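Local coordinates for mandelate racemase/muconate lactonizing protein (Paenibacillus sp., PDB 3V5C) that probably dehydrates galacturonate as a magnesium-dependent member of the enolase superfamily, at residues Y160-K168 / Y350-H358; S125-T133 / S326-Y337. The protein carries 1 engineered substitution. All coordinates share one frame; numbering follows the deposited sequence.

Interaction 1 (Y160-K168 / Y350-H358); sequences YAKGQRHFK and YRIENGEIH
Gly-355 N donates a hydrogen bond to Gly-163 O, 2.8 Å away and nearly in line with the carbonyl (C=O...N angle 175°). It joins the tip of a hairpin to the loop that follows a helix. Ile-352 sits beside this bond. Its CG2 branch lies 3.5 Å from Gly-163 O, and its CB meets Lys-162 O. The amide end of Gln-164 comes over the same side chain, with NE2 3.7 Å from Ile-352 CG2.

Arg-165 covers the turn from the other side. Its CG lies 3.5 Å from Gly-355 N. CG is beside the backbone N (chi1 -64°), and a bend at chi2 (-67°) brings the guanidinium over the Tyr-160 ring. NH1 sits 3.3 Å above the plane of that ring, and the Asn-354 backbone flanks the opposite face of the guanidinium. NH1 also donates to Tyr-160 O and Gln-164 O, both in the guanidinium plane, which fixes its rotation. With an alanine replacing Arg-165, Gln-164 O would probably lose this donor, the Tyr-160 ring its guanidinium neighbour, and a gap would open beside Asn-354. The His-166 ring brings its edge to Gly-355 O, with CD2 3.7 Å away. Two waters on NE2 bridge to Asn-354 O and Gly-355 O, while ND1 is paired with Lys-203 N.

Gly-355 belongs to a type I' turn, Glu-353 to Glu-356. A CB on it would collide with Arg-165 CB. Gly-163 has positive phi and is the C-prime residue of a Schellman motif ending helix 145-161; a CB there would run into Ile-352 O. The contact joins the hairpin of strands 351-353 and 356-359 to the turn between helix 145-161 and strand 167-170, and strand 126-135 pairs with both 167-170 and 356-359.

Interaction 2 (S125-T133 / S326-Y337); sequences SLVVPCYDT and SAAVRNFEFVEY
Parallel pairing of strands 126-135 and 335-337 is the core of this contact, within the barrel sheet of the enolase superfamily. Cys-130 pairs with Val-335, Tyr-131 with Glu-336 and Asp-132 with Tyr-337. The backbone ladder starts with Val-335 N to Pro-129 O (2.9 Å) and Tyr-131 N to Val-335 O. It continues with Tyr-337 N to Tyr-131 O and ends with Thr-133 N to Tyr-337 O, which is almost straight at the hydrogen (177°).

On the face of Tyr-131 and Glu-336, Tyr-131 CG stands between its backbone N and carbonyl carbon (chi1 69°). This lays the ring over the adjacent strand, where Glu-336 CA stands 4.2 Å from the ring centroid in a CH-pi contact. One ring edge points to the face of Phe-334 in an offset edge-to-face pair, centroids 5.6 Å apart and planes at 79°. The extended Glu-336 side chain accepts a short bond from Thr-133 OG1 to OE2 (2.6 Å) on the anti lone pair.

The family fold is a modified TIM barrel, whose active site lies at the C-terminal ends of the strands. The side chain of Glu-336 is about 12 Å from a bound magnesium ion. Lys-168 NZ hydrogen-bonds Tyr-131 OH and forms a salt bridge with Glu-336 OE2. Cys-312 N holds OE1.

Toward the start of strand 126-135, the Val-128 methyls meet Ser-326, Phe-332 and the first residue of strand 335-337. CG1 reaches Phe-332 CE1 (3.6 Å) and Val-335 CG2, while CG2 lies 3.3 Å from Ser-326 OG, itself bonded to Gly-323 O. Pro-129 CB packs on Phe-334 CD1 at 3.7 Å.

The centres of interactions 1 and 2 lie about 11 Å apart, and the two contacts touch. Along the chain their segments alternate: 125-133, 160-168, 326-337, then 350-358. Strand 126-135 is the common member. It pairs in parallel with 167-170 and 335-337, and antiparallel with 356-359. His-166 O probably accepts from Asp-132 N, and Ile-357 N probably donates to Val-128 O. Gln-164 NE2 packs on Tyr-337 CD1. Interaction 2 pairs the first barrel strand, 126-135, with the late strand 335-337, consistent with closure of the barrel on itself. The hairpin of interaction 1 extends the sheet from 126-135.

Interaction 1 (Y160-K168 / Y350-H358)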
# COMPACT_ATOMS: atom_id res chain seq x y z
N TYR A 160 18.70 -0.49 -1.67
CA TYR A 160 19.28 0.37 -2.69
C TYR A 160 19.83 -0.47 -3.84
O TYR A 160 19.63 -0.14 -5.00
CB TYR A 160 20.41 1.22 -2.09
CG TYR A 160 20.92 2.31 -3.02
CD1 TYR A 160 21.88 2.03 -3.98
CD2 TYR A 160 20.45 3.62 -2.92
CE1 TYR A 160 22.36 3.02 -4.81
CE2 TYR A 160 20.92 4.61 -3.75
CZ TYR A 160 21.88 4.30 -4.70
OH TYR A 160 22.37 5.27 -5.55
N ALA A 161 20.51 -1.56 -3.51
CA ALA A 161 21.06 -2.43 -4.54
C ALA A 161 19.98 -3.11 -5.38
O ALA A 161 20.24 -3.55 -6.49
CB ALA A 161 21.99 -3.48 -3.93
N LYS A 162 18.77 -3.22 -4.84
CA LYS A 162 17.64 -3.75 -5.60
C LYS A 162 16.77 -2.65 -6.23
O LYS A 162 15.61 -2.90 -6.59
CB LYS A 162 16.81 -4.69 -4.73
CG LYS A 162 17.59 -5.92 -4.24
CD LYS A 162 16.68 -6.91 -3.49
CE LYS A 162 16.35 -6.42 -2.08
NZ LYS A 162 15.66 -7.50 -1.29
N GLY A 163 17.32 -1.45 -6.36
CA GLY A 163 16.66 -0.38 -7.08
C GLY A 163 15.92 0.64 -6.23
O GLY A 163 15.34 1.58 -6.78
N GLN A 164 15.92 0.48 -4.91
CA GLN A 164 15.20 1.43 -4.05
C GLN A 164 16.02 2.71 -3.86
O GLN A 164 17.24 2.63 -3.71
CB GLN A 164 14.89 0.81 -2.68
CG GLN A 164 13.97 -0.41 -2.71
CD GLN A 164 12.56 -0.10 -3.20
OE1 GLN A 164 12.05 1.01 -3.03
NE2 GLN A 164 11.93 -1.10 -3.83
N ARG A 165 15.36 3.86 -3.90
CA ARG A 165 16.03 5.15 -3.68
C ARG A 165 15.41 5.95 -2.54
O ARG A 165 16.01 6.92 -2.04
CB ARG A 165 16.01 5.98 -4.98
CG ARG A 165 16.80 5.34 -6.13
CD ARG A 165 18.30 5.31 -5.82
NE ARG A 165 19.09 4.70 -6.90
CZ ARG A 165 19.44 3.42 -6.95
NH1 ARG A 165 19.05 2.57 -5.99
NH2 ARG A 165 20.18 2.97 -7.96
N HIS A 166 14.21 5.56 -2.14
CA HIS A 166 13.44 6.26 -1.11
C HIS A 166 13.09 5.29 -0.02
O HIS A 166 12.81 4.11 -0.30
CB HIS A 166 12.17 6.82 -1.74
CG HIS A 166 12.44 7.52 -3.03
ND1 HIS A 166 13.24 8.63 -3.11
CD2 HIS A 166 12.04 7.24 -4.30
CE1 HIS A 166 13.33 9.02 -4.37
NE2 HIS A 166 12.60 8.21 -5.11
N PHE A 167 13.07 5.78 1.22
CA PHE A 167 13.02 4.87 2.37
C PHE A 167 12.11 5.37 3.47
O PHE A 167 12.17 6.54 3.84
CB PHE A 167 14.44 4.67 2.92
CG PHE A 167 15.40 4.10 1.92
CD1 PHE A 167 16.15 4.94 1.10
CD2 PHE A 167 15.54 2.72 1.78
CE1 PHE A 167 17.04 4.40 0.13
CE2 PHE A 167 16.42 2.17 0.83
CZ PHE A 167 17.17 3.02 0.01
N LYS A 168 11.30 4.47 4.01
CA LYS A 168 10.48 4.79 5.17
C LYS A 168 11.05 4.07 6.37
O LYS A 168 11.16 2.84 6.39
CB LYS A 168 9.01 4.43 4.98
CG LYS A 168 8.15 4.97 6.14
CD LYS A 168 6.67 4.98 5.79
CE LYS A 168 6.05 3.59 5.95
NZ LYS A 168 4.55 3.66 5.63
N TYR A 350 6.83 -7.12 -13.23
CA TYR A 350 7.17 -5.86 -12.58
C TYR A 350 8.67 -5.81 -12.28
O TYR A 350 9.28 -6.83 -11.96
CB TYR A 350 6.44 -5.72 -11.24
CG TYR A 350 4.94 -5.53 -11.35
CD1 TYR A 350 4.09 -6.60 -11.64
CD2 TYR A 350 4.37 -4.29 -11.12
CE1 TYR A 350 2.71 -6.43 -11.72
CE2 TYR A 350 2.99 -4.10 -11.20
CZ TYR A 350 2.17 -5.18 -11.50
OH TYR A 350 0.80 -4.98 -11.57
N ARG A 351 9.25 -4.62 -12.35
CA ARG A 351 10.63 -4.46 -11.91
C ARG A 351 10.83 -3.12 -11.21
O ARG A 351 10.07 -2.17 -11.44
CB ARG A 351 11.60 -4.63 -13.08
CG ARG A 351 11.38 -3.65 -14.21
CD ARG A 351 12.34 -3.92 -15.38
NE ARG A 351 12.30 -2.81 -16.33
CZ ARG A 351 13.08 -1.74 -16.25
NH1 ARG A 351 13.98 -1.65 -15.28
NH2 ARG A 351 12.97 -0.77 -17.14
N ILE A 352 11.84 -3.06 -10.34
CA ILE A 352 12.21 -1.83 -9.64
C ILE A 352 13.51 -1.27 -10.21
O ILE A 352 14.49 -2.00 -10.41
CB ILE A 352 12.45 -2.06 -8.13
CG1 ILE A 352 11.29 -2.81 -7.47
CG2 ILE A 352 12.73 -0.72 -7.43
CD1 ILE A 352 9.94 -2.16 -7.68
N GLU A 353 13.52 0.03 -10.48
CA GLU A 353 14.73 0.67 -10.98
C GLU A 353 14.70 2.14 -10.57
O GLU A 353 13.69 2.83 -10.76
CB GLU A 353 14.84 0.52 -12.51
CG GLU A 353 16.08 1.17 -13.12
CD GLU A 353 16.08 1.13 -14.65
OE1 GLU A 353 15.65 0.12 -15.23
OE2 GLU A 353 16.52 2.13 -15.27
N ASN A 354 15.78 2.61 -9.98
CA ASN A 354 15.90 4.02 -9.64
C ASN A 354 14.71 4.61 -8.88
O ASN A 354 14.25 5.71 -9.17
CB ASN A 354 16.20 4.85 -10.89
CG ASN A 354 17.58 4.54 -11.46
OD1 ASN A 354 18.54 4.37 -10.71
ND2 ASN A 354 17.67 4.46 -12.78
N GLY A 355 14.22 3.84 -7.91
CA GLY A 355 13.20 4.36 -7.00
C GLY A 355 11.81 4.39 -7.61
O GLY A 355 10.95 5.13 -7.15
N GLU A 356 11.61 3.58 -8.65
CA GLU A 356 10.31 3.47 -9.32
C GLU A 356 9.98 2.02 -9.62
O GLU A 356 10.87 1.20 -9.94
CB GLU A 356 10.31 4.26 -10.63
CG GLU A 356 10.70 5.74 -10.49
CD GLU A 356 10.77 6.47 -11.83
OE1 GLU A 356 11.49 5.99 -12.73
OE2 GLU A 356 10.11 7.51 -11.98
N ILE A 357 8.68 1.70 -9.54
CA ILE A 357 8.19 0.41 -9.97
C ILE A 357 7.66 0.52 -11.39
O ILE A 357 6.86 1.41 -11.71
CB ILE A 357 7.14 -0.17 -8.97
CG1 ILE A 357 6.68 -1.56 -9.39
CG2 ILE A 357 5.93 0.76 -8.80
CD1 ILE A 357 6.09 -2.38 -8.22
N HIS A 358 8.14 -0.36 -12.27
CA HIS A 358 7.69 -0.40 -13.65
C HIS A 358 6.56 -1.40 -13.77
O HIS A 358 6.76 -2.59 -13.60
CB HIS A 358 8.86 -0.76 -14.57
CG HIS A 358 9.90 0.32 -14.65
ND1 HIS A 358 10.19 0.99 -15.82
CD2 HIS A 358 10.69 0.86 -13.70
CE1 HIS A 358 11.12 1.89 -15.59
NE2 HIS A 358 11.44 1.85 -14.30
O HOH W 1 10.79 7.90 -7.43
O HOH W 2 13.70 8.15 -7.87

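Interaction 2 (S125-T133 / S326-Y337)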
# COMPACT_ATOMS: atom_id res chain seq x y z
N SER A 125 4.56 3.73 -21.12
CA SER A 125 4.75 2.82 -20.00
C SER A 125 4.37 3.50 -18.69
O SER A 125 4.61 4.71 -18.52
CB SER A 125 6.20 2.34 -19.92
OG SER A 125 6.50 1.50 -21.02
N LEU A 126 3.78 2.72 -17.78
CA LEU A 126 3.45 3.20 -16.45
C LEU A 126 4.61 2.94 -15.50
O LEU A 126 4.93 1.79 -15.19
CB LEU A 126 2.19 2.53 -15.91
CG LEU A 126 1.73 3.11 -14.57
CD1 LEU A 126 1.59 4.63 -14.66
CD2 LEU A 126 0.43 2.48 -14.12
N VAL A 127 5.22 4.02 -15.05
CA VAL A 127 6.35 3.95 -14.13
C VAL A 127 5.96 4.79 -12.92
O VAL A 127 5.62 5.96 -13.06
CB VAL A 127 7.65 4.51 -14.79
CG1 VAL A 127 8.83 4.44 -13.84
CG2 VAL A 127 7.97 3.74 -16.09
N VAL A 128 6.02 4.20 -11.72
CA VAL A 128 5.43 4.81 -10.54
C VAL A 128 6.47 4.89 -9.42
O VAL A 128 7.15 3.91 -9.15
CB VAL A 128 4.22 3.95 -10.05
CG1 VAL A 128 3.44 4.66 -8.97
CG2 VAL A 128 3.29 3.62 -11.21
N PRO A 129 6.59 6.05 -8.77
CA PRO A 129 7.54 6.10 -7.64
C PRO A 129 7.21 5.06 -6.57
O PRO A 129 6.05 4.80 -6.30
CB PRO A 129 7.33 7.51 -7.08
CG PRO A 129 6.79 8.30 -8.24
CD PRO A 129 5.92 7.34 -8.99
N CYS A 130 8.23 4.48 -5.95
CA CYS A 130 8.00 3.61 -4.81
C CYS A 130 9.00 3.93 -3.72
O CYS A 130 9.98 4.64 -3.94
CB CYS A 130 8.14 2.14 -5.19
SG CYS A 130 9.76 1.64 -5.87
N TYR A 131 8.74 3.39 -2.54
CA TYR A 131 9.68 3.51 -1.44
C TYR A 131 9.79 2.21 -0.68
O TYR A 131 8.88 1.38 -0.70
CB TYR A 131 9.32 4.66 -0.47
CG TYR A 131 8.07 4.48 0.39
CD1 TYR A 131 8.08 3.65 1.51
CD2 TYR A 131 6.90 5.16 0.09
CE1 TYR A 131 6.97 3.50 2.30
CE2 TYR A 131 5.77 5.02 0.88
CZ TYR A 131 5.80 4.18 1.98
OH TYR A 131 4.70 4.03 2.78
N ASP A 132 10.94 2.03 -0.05
CA ASP A 132 11.25 0.81 0.66
C ASP A 132 10.69 0.93 2.06
O ASP A 132 11.17 1.73 2.86
CB ASP A 132 12.77 0.67 0.70
CG ASP A 132 13.23 -0.59 1.38
OD1 ASP A 132 12.40 -1.31 1.97
OD2 ASP A 132 14.46 -0.86 1.36
N THR A 133 9.68 0.11 2.38
CA THR A 133 9.00 0.21 3.67
C THR A 133 9.53 -0.75 4.75
O THR A 133 8.97 -0.83 5.85
CB THR A 133 7.47 -0.03 3.47
OG1 THR A 133 6.74 0.51 4.58
CG2 THR A 133 7.18 -1.51 3.32
N SER A 326 -2.39 4.22 -9.33
CA SER A 326 -1.74 5.50 -9.57
C SER A 326 -2.21 6.17 -10.85
O SER A 326 -2.19 7.39 -10.92
CB SER A 326 -0.21 5.36 -9.56
OG SER A 326 0.23 4.76 -10.76
N ALA A 327 -2.64 5.39 -11.84
CA ALA A 327 -3.08 5.98 -13.10
C ALA A 327 -4.40 6.74 -12.98
O ALA A 327 -4.74 7.52 -13.87
CB ALA A 327 -3.18 4.92 -14.21
N ALA A 328 -5.13 6.52 -11.88
CA ALA A 328 -6.44 7.15 -11.68
C ALA A 328 -6.41 8.32 -10.69
O ALA A 328 -7.45 8.93 -10.42
CB ALA A 328 -7.45 6.10 -11.22
N VAL A 329 -5.24 8.62 -10.13
CA VAL A 329 -5.13 9.65 -9.10
C VAL A 329 -4.01 10.60 -9.47
O VAL A 329 -2.88 10.16 -9.73
CB VAL A 329 -4.84 9.00 -7.74
CG1 VAL A 329 -4.72 10.07 -6.65
CG2 VAL A 329 -5.92 7.99 -7.38
N ARG A 330 -4.31 11.89 -9.53
CA ARG A 330 -3.32 12.86 -9.95
C ARG A 330 -2.19 12.96 -8.93
O ARG A 330 -1.01 12.84 -9.28
CB ARG A 330 -3.94 14.25 -10.18
CG ARG A 330 -2.89 15.26 -10.64
CD ARG A 330 -3.46 16.63 -11.01
NE ARG A 330 -3.99 17.33 -9.84
CZ ARG A 330 -5.28 17.48 -9.57
NH1 ARG A 330 -6.20 16.98 -10.39
NH2 ARG A 330 -5.67 18.13 -8.49
N ASN A 331 -2.55 13.20 -7.67
CA ASN A 331 -1.56 13.44 -6.64
C ASN A 331 -1.13 12.13 -5.94
O ASN A 331 -1.06 12.06 -4.73
CB ASN A 331 -2.09 14.45 -5.61
CG ASN A 331 -2.28 15.84 -6.19
OD1 ASN A 331 -1.67 16.22 -7.19
ND2 ASN A 331 -3.14 16.63 -5.54
N PHE A 332 -0.81 11.12 -6.73
CA PHE A 332 -0.38 9.83 -6.18
C PHE A 332 1.09 9.96 -5.82
O PHE A 332 1.91 10.35 -6.66
CB PHE A 332 -0.56 8.72 -7.24
CG PHE A 332 -0.26 7.36 -6.71
CD1 PHE A 332 1.04 6.86 -6.74
CD2 PHE A 332 -1.26 6.58 -6.17
CE1 PHE A 332 1.32 5.61 -6.23
CE2 PHE A 332 -0.99 5.32 -5.68
CZ PHE A 332 0.31 4.84 -5.72
N GLU A 333 1.42 9.62 -4.58
CA GLU A 333 2.78 9.81 -4.07
C GLU A 333 3.72 8.64 -4.37
O GLU A 333 4.71 8.80 -5.09
CB GLU A 333 2.72 10.07 -2.55
CG GLU A 333 2.13 11.42 -2.21
CD GLU A 333 3.09 12.55 -2.48
OE1 GLU A 333 4.27 12.46 -2.06
OE2 GLU A 333 2.67 13.53 -3.11
N PHE A 334 3.44 7.47 -3.79
CA PHE A 334 4.35 6.34 -3.86
C PHE A 334 3.61 5.02 -3.72
O PHE A 334 2.60 4.95 -3.01
CB PHE A 334 5.32 6.33 -2.67
CG PHE A 334 6.35 7.40 -2.68
CD1 PHE A 334 7.52 7.24 -3.41
CD2 PHE A 334 6.21 8.51 -1.86
CE1 PHE A 334 8.49 8.21 -3.39
CE2 PHE A 334 7.19 9.49 -1.84
CZ PHE A 334 8.34 9.33 -2.60
N VAL A 335 4.14 3.98 -4.34
CA VAL A 335 3.81 2.61 -3.99
C VAL A 335 4.65 2.21 -2.75
O VAL A 335 5.87 2.35 -2.75
CB VAL A 335 4.12 1.68 -5.18
CG1 VAL A 335 4.00 0.21 -4.76
CG2 VAL A 335 3.19 1.98 -6.33
N GLU A 336 3.99 1.73 -1.70
CA GLU A 336 4.69 1.25 -0.50
C GLU A 336 5.19 -0.18 -0.77
O GLU A 336 4.39 -1.11 -0.87
CB GLU A 336 3.74 1.28 0.71
CG GLU A 336 4.39 0.80 1.99
CD GLU A 336 3.62 1.14 3.25
OE1 GLU A 336 2.44 1.54 3.17
OE2 GLU A 336 4.22 0.98 4.35
N TYR A 337 6.51 -0.34 -0.90
CA TYR A 337 7.11 -1.59 -1.40
C TYR A 337 7.80 -2.44 -0.33
O TYR A 337 8.68 -1.94 0.39
CB TYR A 337 8.10 -1.30 -2.53
CG TYR A 337 8.54 -2.55 -3.24
CD1 TYR A 337 9.69 -3.23 -2.84
CD2 TYR A 337 7.80 -3.08 -4.29
CE1 TYR A 337 10.09 -4.38 -3.48
CE2 TYR A 337 8.20 -4.23 -4.94
CZ TYR A 337 9.34 -4.88 -4.52
OH TYR A 337 9.76 -6.04 -5.16
O HOH W 3 11.37 -3.43 0.54